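Cleavage stimulation factor 77 (Encephalitozoon cuniculi, PDB 2UY1) probably takes part in mRNA 3'-end processing as a helical-repeat scaffold of the cleavage machinery, and may bind mRNA. Local coordinates at residues R39-S44 with D48-Y53; E72-Q77 with Y85-E90; F327-A332 with R336-N341. All blocks are in the same frame, centred on the assembly; numbering follows the deposited sequence.

Contact 1. Residues R39-S44 with D48-Y53. Unlike the reference sequence in segment 39-44: W42 (reference Lys).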
loop_
_atom_site.group_PDB
_atom_site.type_symbol
_atom_site.label_atom_id
_atom_site.label_comp_id
_atom_site.label_asym_id
_atom_site.label_seq_id
_atom_site.Cartn_x
_atom_site.Cartn_y
_atom_site.Cartn_z
ATOM N N ARG B 39 -55.150 0.630 13.144
ATOM C CA ARG B 39 -53.812 0.050 13.410
ATOM C C ARG B 39 -52.601 0.842 12.877
ATOM O O ARG B 39 -51.541 0.819 13.504
ATOM C CB ARG B 39 -53.730 -1.394 12.875
ATOM C CG ARG B 39 -54.590 -2.410 13.657
ATOM C CD ARG B 39 -54.697 -3.788 12.951
ATOM N NE ARG B 39 -53.517 -4.628 13.176
ATOM C CZ ARG B 39 -53.217 -5.754 12.515
ATOM N NH1 ARG B 39 -54.003 -6.235 11.547
ATOM N NH2 ARG B 39 -52.106 -6.408 12.836
ATOM N N CYS B 40 -52.746 1.531 11.743
ATOM C CA CYS B 40 -51.581 2.048 10.983
ATOM C C CYS B 40 -51.410 3.550 10.881
ATOM O O CYS B 40 -50.285 4.010 10.611
ATOM C CB CYS B 40 -51.565 1.497 9.546
ATOM S SG CYS B 40 -51.435 -0.281 9.473
ATOM N N LEU B 41 -52.498 4.313 11.053
ATOM C CA LEU B 41 -52.447 5.774 10.882
ATOM C C LEU B 41 -51.527 6.542 11.850
ATOM O O LEU B 41 -50.580 7.199 11.409
ATOM C CB LEU B 41 -53.839 6.403 10.843
ATOM C CG LEU B 41 -53.867 7.703 10.024
ATOM C CD1 LEU B 41 -53.393 7.574 8.526
ATOM C CD2 LEU B 41 -55.242 8.248 10.125
ATOM N N TRP B 42 -51.785 6.445 13.152
ATOM C CA TRP B 42 -50.905 7.088 14.143
ATOM C C TRP B 42 -49.438 6.872 13.746
ATOM O O TRP B 42 -48.653 7.817 13.635
ATOM C CB TRP B 42 -51.140 6.524 15.546
ATOM C CG TRP B 42 -52.406 6.969 16.261
ATOM C CD1 TRP B 42 -53.334 7.897 15.831
ATOM C CD2 TRP B 42 -52.858 6.522 17.563
ATOM N NE1 TRP B 42 -54.345 8.040 16.781
ATOM C CE2 TRP B 42 -54.072 7.220 17.854
ATOM C CE3 TRP B 42 -52.353 5.605 18.514
ATOM C CZ2 TRP B 42 -54.793 7.024 19.061
ATOM C CZ3 TRP B 42 -53.074 5.411 19.724
ATOM C CH2 TRP B 42 -54.277 6.122 19.980
ATOM N N LYS B 43 -49.106 5.615 13.476
ATOM C CA LYS B 43 -47.750 5.203 13.137
ATOM C C LYS B 43 -47.190 5.597 11.753
ATOM O O LYS B 43 -45.978 5.495 11.537
ATOM C CB LYS B 43 -47.632 3.695 13.332
ATOM C CG LYS B 43 -47.414 3.309 14.758
ATOM C CD LYS B 43 -47.557 1.804 14.913
ATOM C CE LYS B 43 -47.114 1.343 16.311
ATOM N NZ LYS B 43 -47.036 -0.148 16.331
ATOM N N SER B 44 -48.040 6.041 10.832
ATOM C CA SER B 44 -47.589 6.311 9.464
ATOM C C SER B 44 -47.077 7.746 9.267
ATOM O O SER B 44 -47.733 8.719 9.656
ATOM C CB SER B 44 -48.695 5.989 8.451
ATOM O OG SER B 44 -48.395 6.445 7.135
ATOM N N ASP B 48 -49.741 11.045 1.746
ATOM C CA ASP B 48 -50.642 10.169 1.042
ATOM C C ASP B 48 -51.049 9.220 2.121
ATOM O O ASP B 48 -50.206 8.751 2.769
ATOM C CB ASP B 48 -49.858 9.390 0.003
ATOM C CG ASP B 48 -49.179 10.264 -1.010
ATOM O OD1 ASP B 48 -49.818 11.150 -1.554
ATOM O OD2 ASP B 48 -48.014 10.033 -1.319
ATOM N N LEU B 49 -52.309 8.934 2.339
ATOM C CA LEU B 49 -52.667 8.000 3.413
ATOM C C LEU B 49 -53.340 8.659 4.560
ATOM O O LEU B 49 -54.439 8.320 4.894
ATOM C CB LEU B 49 -51.466 7.267 3.960
ATOM C CG LEU B 49 -51.563 6.232 5.049
ATOM C CD1 LEU B 49 -52.781 5.383 4.975
ATOM C CD2 LEU B 49 -50.406 5.420 4.948
ATOM N N TRP B 50 -52.634 9.579 5.189
ATOM C CA TRP B 50 -53.281 10.643 5.901
ATOM C C TRP B 50 -54.232 11.350 4.969
ATOM O O TRP B 50 -55.355 11.517 5.270
ATOM C CB TRP B 50 -52.261 11.570 6.567
ATOM C CG TRP B 50 -51.622 10.962 7.778
ATOM C CD1 TRP B 50 -50.611 10.098 7.794
ATOM C CD2 TRP B 50 -51.983 11.176 9.137
ATOM N NE1 TRP B 50 -50.314 9.739 9.051
ATOM C CE2 TRP B 50 -51.128 10.411 9.908
ATOM C CE3 TRP B 50 -52.943 11.943 9.773
ATOM C CZ2 TRP B 50 -51.208 10.380 11.284
ATOM C CZ3 TRP B 50 -53.020 11.915 11.120
ATOM C CH2 TRP B 50 -52.168 11.140 11.867
ATOM N N MET B 51 -53.780 11.696 3.805
ATOM C CA MET B 51 -54.656 12.390 2.861
ATOM C C MET B 51 -55.853 11.535 2.427
ATOM O O MET B 51 -56.940 12.042 2.179
ATOM C CB MET B 51 -53.860 12.861 1.649
ATOM C CG MET B 51 -52.872 13.969 1.973
ATOM S SD MET B 51 -53.570 15.322 2.959
ATOM C CE MET B 51 -52.274 16.544 2.666
ATOM N N LEU B 52 -55.637 10.232 2.348
ATOM C CA LEU B 52 -56.696 9.283 2.066
ATOM C C LEU B 52 -57.642 9.107 3.245
ATOM O O LEU B 52 -58.845 8.854 3.057
ATOM C CB LEU B 52 -56.084 7.932 1.649
ATOM C CG LEU B 52 -55.792 7.950 0.143
ATOM C CD1 LEU B 52 -54.480 7.204 -0.191
ATOM C CD2 LEU B 52 -57.009 7.400 -0.640
ATOM N N TYR B 53 -57.093 9.228 4.454
ATOM C CA TYR B 53 -57.906 9.264 5.646
ATOM C C TYR B 53 -58.869 10.439 5.586
ATOM O O TYR B 53 -60.033 10.299 5.970
ATOM C CB TYR B 53 -57.048 9.341 6.900
ATOM C CG TYR B 53 -57.887 9.334 8.138
ATOM C CD1 TYR B 53 -58.693 8.229 8.448
ATOM C CD2 TYR B 53 -57.888 10.433 9.014
ATOM C CE1 TYR B 53 -59.468 8.210 9.593
ATOM C CE2 TYR B 53 -58.673 10.438 10.150
ATOM C CZ TYR B 53 -59.460 9.322 10.437
ATOM O OH TYR B 53 -60.224 9.295 11.569
#
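L41, first residue of the turn L41-S44, reaches into the notch between W50 and Y53 on helix 47-57, and its two methyls are shared between the two rings. CD1 stands over the five-membered ring of W50, 3.7 Å from its centroid and 3° off the normal, a CH-pi contact aimed almost exactly at the middle of the face. CD2 lies over a face of Y53 instead, displaced toward the rim, 3.5 Å from Y53 CG. A chi1 of -152° carries L41 CG away from the backbone N and to the side of the carbonyl carbon, which brings both branches forward although CB itself does not aim at the other helix. The same CD1 also meets L49 CG at 4.2 Å.

A polar link runs along the rim of the indole: W50 NE1 donates to S44 O at 2.8 Å, with an N-H...O angle of 148°. The donor sits above the carbonyl plane, and the oxygen is somewhat tilted from the ring plane. Within the turn, S44 N bonds to L41 O at 2.9 Å, closing a type I beta turn from L41 to S44.

The loose side is W42 and K43, whose CB atoms point away from helix 47-57 and whose side chains are exposed; W42 meets W50 through its carbonyl oxygen, 4.3 Å from W50 CZ2. S44 O also accepts a bond from Q77 NE2, and F73 and F78 of helix 69-78 pack on the W50 ring. The indole thus combines an apolar face with a polar edge, joining an interhelical turn to the helix that follows it.

Contact 2. Residues E72-Q77 with Y85-E90. Unlike the reference sequence in segment 85-90: F88 (reference Tyr).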
loop_
_atom_site.group_PDB
_atom_site.type_symbol
_atom_site.label_atom_id
_atom_site.label_comp_id
_atom_site.label_asym_id
_atom_site.label_seq_id
_atom_site.Cartn_x
_atom_site.Cartn_y
_atom_site.Cartn_z
ATOM N N GLU B 72 -56.310 19.457 11.516
ATOM C CA GLU B 72 -55.585 19.646 12.779
ATOM C C GLU B 72 -54.944 18.362 13.279
ATOM O O GLU B 72 -53.835 18.411 13.767
ATOM C CB GLU B 72 -56.528 20.168 13.875
ATOM C CG GLU B 72 -57.221 21.508 13.557
ATOM C CD GLU B 72 -57.899 22.119 14.773
ATOM O OE1 GLU B 72 -58.619 21.377 15.491
ATOM O OE2 GLU B 72 -57.721 23.350 14.995
ATOM N N PHE B 73 -55.683 17.243 13.204
ATOM C CA PHE B 73 -55.184 15.883 13.565
ATOM C C PHE B 73 -54.011 15.432 12.676
ATOM O O PHE B 73 -53.020 14.911 13.190
ATOM C CB PHE B 73 -56.350 14.868 13.633
ATOM C CG PHE B 73 -55.940 13.424 13.910
ATOM C CD1 PHE B 73 -55.334 13.051 15.121
ATOM C CD2 PHE B 73 -56.227 12.417 12.961
ATOM C CE1 PHE B 73 -54.950 11.711 15.377
ATOM C CE2 PHE B 73 -55.862 11.078 13.191
ATOM C CZ PHE B 73 -55.215 10.721 14.423
ATOM N N THR B 74 -54.118 15.693 11.371
ATOM C CA THR B 74 -53.051 15.496 10.381
ATOM C C THR B 74 -51.839 16.448 10.588
ATOM O O THR B 74 -50.693 15.995 10.576
ATOM C CB THR B 74 -53.632 15.586 8.907
ATOM O OG1 THR B 74 -54.740 14.683 8.759
ATOM C CG2 THR B 74 -52.596 15.280 7.842
ATOM N N LEU B 75 -52.106 17.743 10.800
ATOM C CA LEU B 75 -51.078 18.703 11.199
ATOM C C LEU B 75 -50.385 18.369 12.499
ATOM O O LEU B 75 -49.252 18.769 12.685
ATOM C CB LEU B 75 -51.587 20.149 11.220
ATOM C CG LEU B 75 -51.876 20.841 9.874
ATOM C CD1 LEU B 75 -52.571 22.174 10.111
ATOM C CD2 LEU B 75 -50.661 21.069 9.019
ATOM N N GLY B 76 -51.026 17.601 13.383
ATOM C CA GLY B 76 -50.342 17.057 14.578
ATOM C C GLY B 76 -49.131 16.250 14.118
ATOM O O GLY B 76 -48.060 16.316 14.719
ATOM N N GLN B 77 -49.313 15.516 13.018
ATOM C CA GLN B 77 -48.278 14.638 12.470
ATOM C C GLN B 77 -47.297 15.341 11.534
ATOM O O GLN B 77 -46.090 15.128 11.653
ATOM C CB GLN B 77 -48.898 13.461 11.724
ATOM C CG GLN B 77 -47.944 12.289 11.628
ATOM C CD GLN B 77 -48.141 11.294 12.746
ATOM O OE1 GLN B 77 -48.598 11.650 13.836
ATOM N NE2 GLN B 77 -47.855 10.026 12.466
ATOM N N TYR B 85 -47.511 22.451 2.718
ATOM C CA TYR B 85 -48.145 23.667 2.197
ATOM C C TYR B 85 -49.607 23.508 1.743
ATOM O O TYR B 85 -50.453 24.306 2.133
ATOM C CB TYR B 85 -47.281 24.291 1.098
ATOM C CG TYR B 85 -48.025 25.268 0.215
ATOM C CD1 TYR B 85 -48.179 26.613 0.590
ATOM C CD2 TYR B 85 -48.607 24.844 -0.990
ATOM C CE1 TYR B 85 -48.892 27.524 -0.240
ATOM C CE2 TYR B 85 -49.313 25.733 -1.814
ATOM C CZ TYR B 85 -49.457 27.063 -1.441
ATOM O OH TYR B 85 -50.150 27.928 -2.279
ATOM N N GLY B 86 -49.897 22.490 0.934
ATOM C CA GLY B 86 -51.263 22.216 0.515
ATOM C C GLY B 86 -52.094 21.797 1.715
ATOM O O GLY B 86 -53.272 22.140 1.815
ATOM N N LEU B 87 -51.479 21.070 2.640
ATOM C CA LEU B 87 -52.149 20.713 3.882
ATOM C C LEU B 87 -52.434 21.967 4.727
ATOM O O LEU B 87 -53.537 22.106 5.222
ATOM C CB LEU B 87 -51.354 19.660 4.667
ATOM C CG LEU B 87 -51.886 19.169 6.021
ATOM C CD1 LEU B 87 -53.212 18.385 5.884
ATOM C CD2 LEU B 87 -50.828 18.327 6.675
ATOM N N PHE B 88 -51.445 22.872 4.866
ATOM C CA PHE B 88 -51.632 24.110 5.629
ATOM C C PHE B 88 -52.686 24.958 4.909
ATOM O O PHE B 88 -53.651 25.395 5.535
ATOM C CB PHE B 88 -50.315 24.855 5.902
ATOM C CG PHE B 88 -49.644 24.486 7.245
ATOM C CD1 PHE B 88 -48.446 23.785 7.276
ATOM C CD2 PHE B 88 -50.224 24.840 8.472
ATOM C CE1 PHE B 88 -47.798 23.464 8.504
ATOM C CE2 PHE B 88 -49.600 24.506 9.709
ATOM C CZ PHE B 88 -48.366 23.830 9.726
ATOM N N LYS B 89 -52.541 25.102 3.586
ATOM C CA LYS B 89 -53.528 25.782 2.713
ATOM C C LYS B 89 -54.970 25.301 2.917
ATOM O O LYS B 89 -55.847 26.108 3.228
ATOM C CB LYS B 89 -53.121 25.697 1.216
ATOM C CG LYS B 89 -54.121 26.320 0.211
ATOM C CD LYS B 89 -53.532 26.370 -1.194
ATOM C CE LYS B 89 -54.376 27.230 -2.151
ATOM N NZ LYS B 89 -53.858 28.642 -2.377
ATOM N N GLU B 90 -55.223 24.008 2.742
ATOM C CA GLU B 90 -56.581 23.476 2.848
ATOM C C GLU B 90 -57.212 23.684 4.245
ATOM O O GLU B 90 -58.410 23.886 4.370
ATOM C CB GLU B 90 -56.609 21.990 2.491
ATOM C CG GLU B 90 -56.468 21.693 1.022
ATOM C CD GLU B 90 -55.972 20.283 0.752
ATOM O OE1 GLU B 90 -55.074 20.153 -0.105
ATOM O OE2 GLU B 90 -56.463 19.312 1.388
#
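L75 meets both F88 and L87, and its CD2 methyl sits over the centre of the F88 ring, 3.5 Å from the centroid and 7° off the normal. All six ring carbons lie at similar distances from that methyl, evidence of a centred CH-pi contact. The sister methyl, CD1, reaches only one side of the ring, 3.8 Å from F88 CE2.

With chi1 at -71°, L75 sends CG out opposite its carbonyl carbon; the second torsion extends CD1, and the other branch, CD2, turns onto the ring face. F88 departs from the usual first-torsion values; its CB bond does not aim at helix 69-78, yet the ring swings closer at its far end. L87 makes the other choice, with chi1 at 179° taking CG opposite the backbone N. Its CD2 touches both L75 CD2 (3.6 Å) and T74 CG2, the two leucine side chains passing alongside one another and pointing opposite ways, and L87 CD1 also reaches T74 CG2 at 3.7 Å. T74 offers that methyl across the interface because its OG1 turns back beside the backbone and bonds to V70 O one helical turn earlier.

The two short segments form a roughly antiparallel helix pair of the all-helical Suf-family fold (TPR clan), their axes 10.5 Å apart, and the CA atoms of L75 and L87 are 7.7 Å apart. M51 of helix 47-57 packs on L87, and A115 and M120 touch F88. Every link between the segments is apolar, so cohesion depends on methyl and ring shape, while threonine's hydroxyl is satisfied within its own helix.

Contact 3. Residues F327-A332 with R336-N341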
loop_
_atom_site.group_PDB
_atom_site.type_symbol
_atom_site.label_atom_id
_atom_site.label_comp_id
_atom_site.label_asym_id
_atom_site.label_seq_id
_atom_site.Cartn_x
_atom_site.Cartn_y
_atom_site.Cartn_z
ATOM N N PHE B 327 -4.780 -10.495 20.332
ATOM C CA PHE B 327 -4.668 -9.050 20.441
ATOM C C PHE B 327 -5.373 -8.531 21.700
ATOM O O PHE B 327 -4.927 -7.629 22.313
ATOM C CB PHE B 327 -5.309 -8.346 19.269
ATOM C CG PHE B 327 -4.558 -8.417 17.945
ATOM C CD1 PHE B 327 -3.214 -8.781 17.842
ATOM C CD2 PHE B 327 -5.228 -7.975 16.786
ATOM C CE1 PHE B 327 -2.559 -8.767 16.605
ATOM C CE2 PHE B 327 -4.572 -7.970 15.523
ATOM C CZ PHE B 327 -3.253 -8.400 15.431
ATOM N N ILE B 328 -6.565 -8.994 22.017
ATOM C CA ILE B 328 -7.111 -8.573 23.318
ATOM C C ILE B 328 -6.160 -8.948 24.487
ATOM O O ILE B 328 -6.070 -8.200 25.435
ATOM C CB ILE B 328 -8.420 -9.268 23.642
ATOM C CG1 ILE B 328 -9.531 -8.928 22.626
ATOM C CG2 ILE B 328 -8.782 -8.992 25.097
ATOM C CD1 ILE B 328 -9.783 -7.468 22.410
ATOM N N GLU B 329 -5.524 -10.106 24.422
ATOM C CA GLU B 329 -4.827 -10.598 25.573
ATOM C C GLU B 329 -3.601 -9.763 25.678
ATOM O O GLU B 329 -3.269 -9.330 26.744
ATOM C CB GLU B 329 -4.477 -12.088 25.511
ATOM C CG GLU B 329 -5.652 -13.003 25.763
ATOM C CD GLU B 329 -6.039 -13.155 27.270
ATOM O OE1 GLU B 329 -5.344 -12.675 28.195
ATOM O OE2 GLU B 329 -7.070 -13.813 27.514
ATOM N N TYR B 330 -2.948 -9.485 24.550
ATOM C CA TYR B 330 -1.773 -8.577 24.592
ATOM C C TYR B 330 -2.089 -7.152 25.141
ATOM O O TYR B 330 -1.476 -6.721 26.098
ATOM C CB TYR B 330 -1.044 -8.485 23.236
ATOM C CG TYR B 330 0.159 -7.601 23.356
ATOM C CD1 TYR B 330 1.215 -7.975 24.198
ATOM C CD2 TYR B 330 0.214 -6.354 22.721
ATOM C CE1 TYR B 330 2.346 -7.145 24.381
ATOM C CE2 TYR B 330 1.362 -5.506 22.894
ATOM C CZ TYR B 330 2.394 -5.928 23.739
ATOM O OH TYR B 330 3.538 -5.158 23.917
ATOM N N TYR B 331 -3.036 -6.440 24.515
ATOM C CA TYR B 331 -3.336 -5.035 24.888
ATOM C C TYR B 331 -4.043 -4.880 26.243
ATOM O O TYR B 331 -3.965 -3.845 26.837
ATOM C CB TYR B 331 -4.099 -4.332 23.739
ATOM C CG TYR B 331 -3.169 -4.226 22.578
ATOM C CD1 TYR B 331 -2.158 -3.293 22.591
ATOM C CD2 TYR B 331 -3.222 -5.135 21.521
ATOM C CE1 TYR B 331 -1.223 -3.247 21.573
ATOM C CE2 TYR B 331 -2.285 -5.097 20.488
ATOM C CZ TYR B 331 -1.295 -4.134 20.524
ATOM O OH TYR B 331 -0.318 -4.062 19.528
ATOM N N ALA B 332 -4.688 -5.936 26.725
ATOM C CA ALA B 332 -5.423 -5.860 27.993
ATOM C C ALA B 332 -4.470 -6.189 29.155
ATOM O O ALA B 332 -4.469 -5.520 30.163
ATOM C CB ALA B 332 -6.641 -6.796 27.981
ATOM N N ARG B 336 3.209 -11.394 26.693
ATOM C CA ARG B 336 3.696 -11.844 25.402
ATOM C C ARG B 336 3.406 -13.335 25.240
ATOM O O ARG B 336 3.108 -13.789 24.155
ATOM C CB ARG B 336 5.204 -11.617 25.292
ATOM C CG ARG B 336 5.570 -10.146 25.252
ATOM C CD ARG B 336 7.016 -9.975 24.858
ATOM N NE ARG B 336 7.257 -8.562 24.605
ATOM C CZ ARG B 336 8.448 -8.073 24.321
ATOM N NH1 ARG B 336 9.484 -8.892 24.214
ATOM N NH2 ARG B 336 8.575 -6.787 24.091
ATOM N N ALA B 337 3.506 -14.096 26.331
ATOM C CA ALA B 337 3.287 -15.562 26.269
ATOM C C ALA B 337 1.926 -15.990 25.752
ATOM O O ALA B 337 1.808 -16.866 24.879
ATOM C CB ALA B 337 3.565 -16.203 27.642
ATOM N N THR B 338 0.891 -15.400 26.309
ATOM C CA THR B 338 -0.459 -15.835 26.042
ATOM C C THR B 338 -0.854 -15.620 24.598
ATOM O O THR B 338 -1.357 -16.558 24.027
ATOM C CB THR B 338 -1.474 -15.159 27.014
ATOM O OG1 THR B 338 -1.262 -15.714 28.323
ATOM C CG2 THR B 338 -2.997 -15.360 26.548
ATOM N N PRO B 339 -0.649 -14.374 24.024
ATOM C CA PRO B 339 -0.928 -14.224 22.560
ATOM C C PRO B 339 -0.116 -15.162 21.677
ATOM O O PRO B 339 -0.640 -15.632 20.666
ATOM C CB PRO B 339 -0.646 -12.740 22.245
ATOM C CG PRO B 339 0.022 -12.154 23.436
ATOM C CD PRO B 339 -0.215 -13.103 24.638
ATOM N N TYR B 340 1.125 -15.447 22.062
ATOM C CA TYR B 340 1.940 -16.385 21.300
ATOM C C TYR B 340 1.231 -17.737 21.223
ATOM O O TYR B 340 1.173 -18.394 20.170
ATOM C CB TYR B 340 3.302 -16.578 21.972
ATOM C CG TYR B 340 4.187 -17.536 21.215
ATOM C CD1 TYR B 340 5.129 -17.048 20.320
ATOM C CD2 TYR B 340 4.081 -18.944 21.373
ATOM C CE1 TYR B 340 5.945 -17.884 19.634
ATOM C CE2 TYR B 340 4.914 -19.829 20.633
ATOM C CZ TYR B 340 5.862 -19.270 19.779
ATOM O OH TYR B 340 6.734 -20.050 19.033
ATOM N N ASN B 341 0.703 -18.159 22.359
ATOM C CA ASN B 341 0.014 -19.424 22.462
ATOM C C ASN B 341 -1.311 -19.433 21.750
ATOM O O ASN B 341 -1.614 -20.402 21.120
ATOM C CB ASN B 341 -0.014 -19.934 23.914
ATOM C CG ASN B 341 1.403 -20.237 24.411
ATOM O OD1 ASN B 341 1.752 -21.370 24.650
ATOM N ND2 ASN B 341 2.246 -19.220 24.473
#
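E329 and T338 meet through their aliphatic parts because the glutamate chain is bent: chi1 of -76° puts CG beside the backbone N, and chi2 of -78° folds the chain again before the carboxylate. The T338 methyl lies against the outer side of the bent chain, with CG2 3.6 Å from E329 CG and 3.8 Å from E329 CD. Y330 takes a different course: chi1 of -178° places its ring opposite the backbone N, and the contact with P339 is made at CB.

There, P339 CG rests 3.8 Å from Y330 CB and 4.1 Å from Y330 N, a proline ring corner laid against the start of the tyrosine and its backbone. Farther out, Y330 CE1 and R336 CG approach at 4.5 Å, a looser contact oblique to the phenol ring. The CA atoms of Y330 and P339 lie 6.1 Å apart, and the axes of the two short segments come within 8.3 Å while running almost exactly antiparallel. At this spacing the closely touching side-chain atoms are P339 CG, the T338 methyl, Y330 CB and E329 CB, CG and CD.

The polar ends are served elsewhere. E329 OE1 forms a salt bridge with R306, which probably favours a charged carboxylate despite its burial, and Y330 OH is hydrogen-bonded to the backbone of another protein chain of the assembly.

The pair forms a helical hairpin within an all-helical stack. Helix 302-311 lies against the E329 and I328 side through F305, whereas helix 354-367 covers P339 and Y330 through F363, which meets the tyrosine ring edge-to-face, and I367 touches both Y330 and R336.

From the N terminus, contact 1 closes the short connection between helices 30-40 and 47-57, contact 2 then closes the loop between helices 69-78 and 85-90, and contact 3 does the same far downstream for helices 319-333 and 337-349. All three are in series along the chain; none nests in or crosses another. The first two adjoin, with centres 13 Å apart: Q77 NE2 lies 2.6 Å from W42 O, and T74 and Q77 pack on W50, so helices 30-40 to 85-90 pack in succession. Contact 3 lies on the opposite side of the chain's centre, its own centre about 57 Å from that of contact 1 and about 62 Å from that of contact 2.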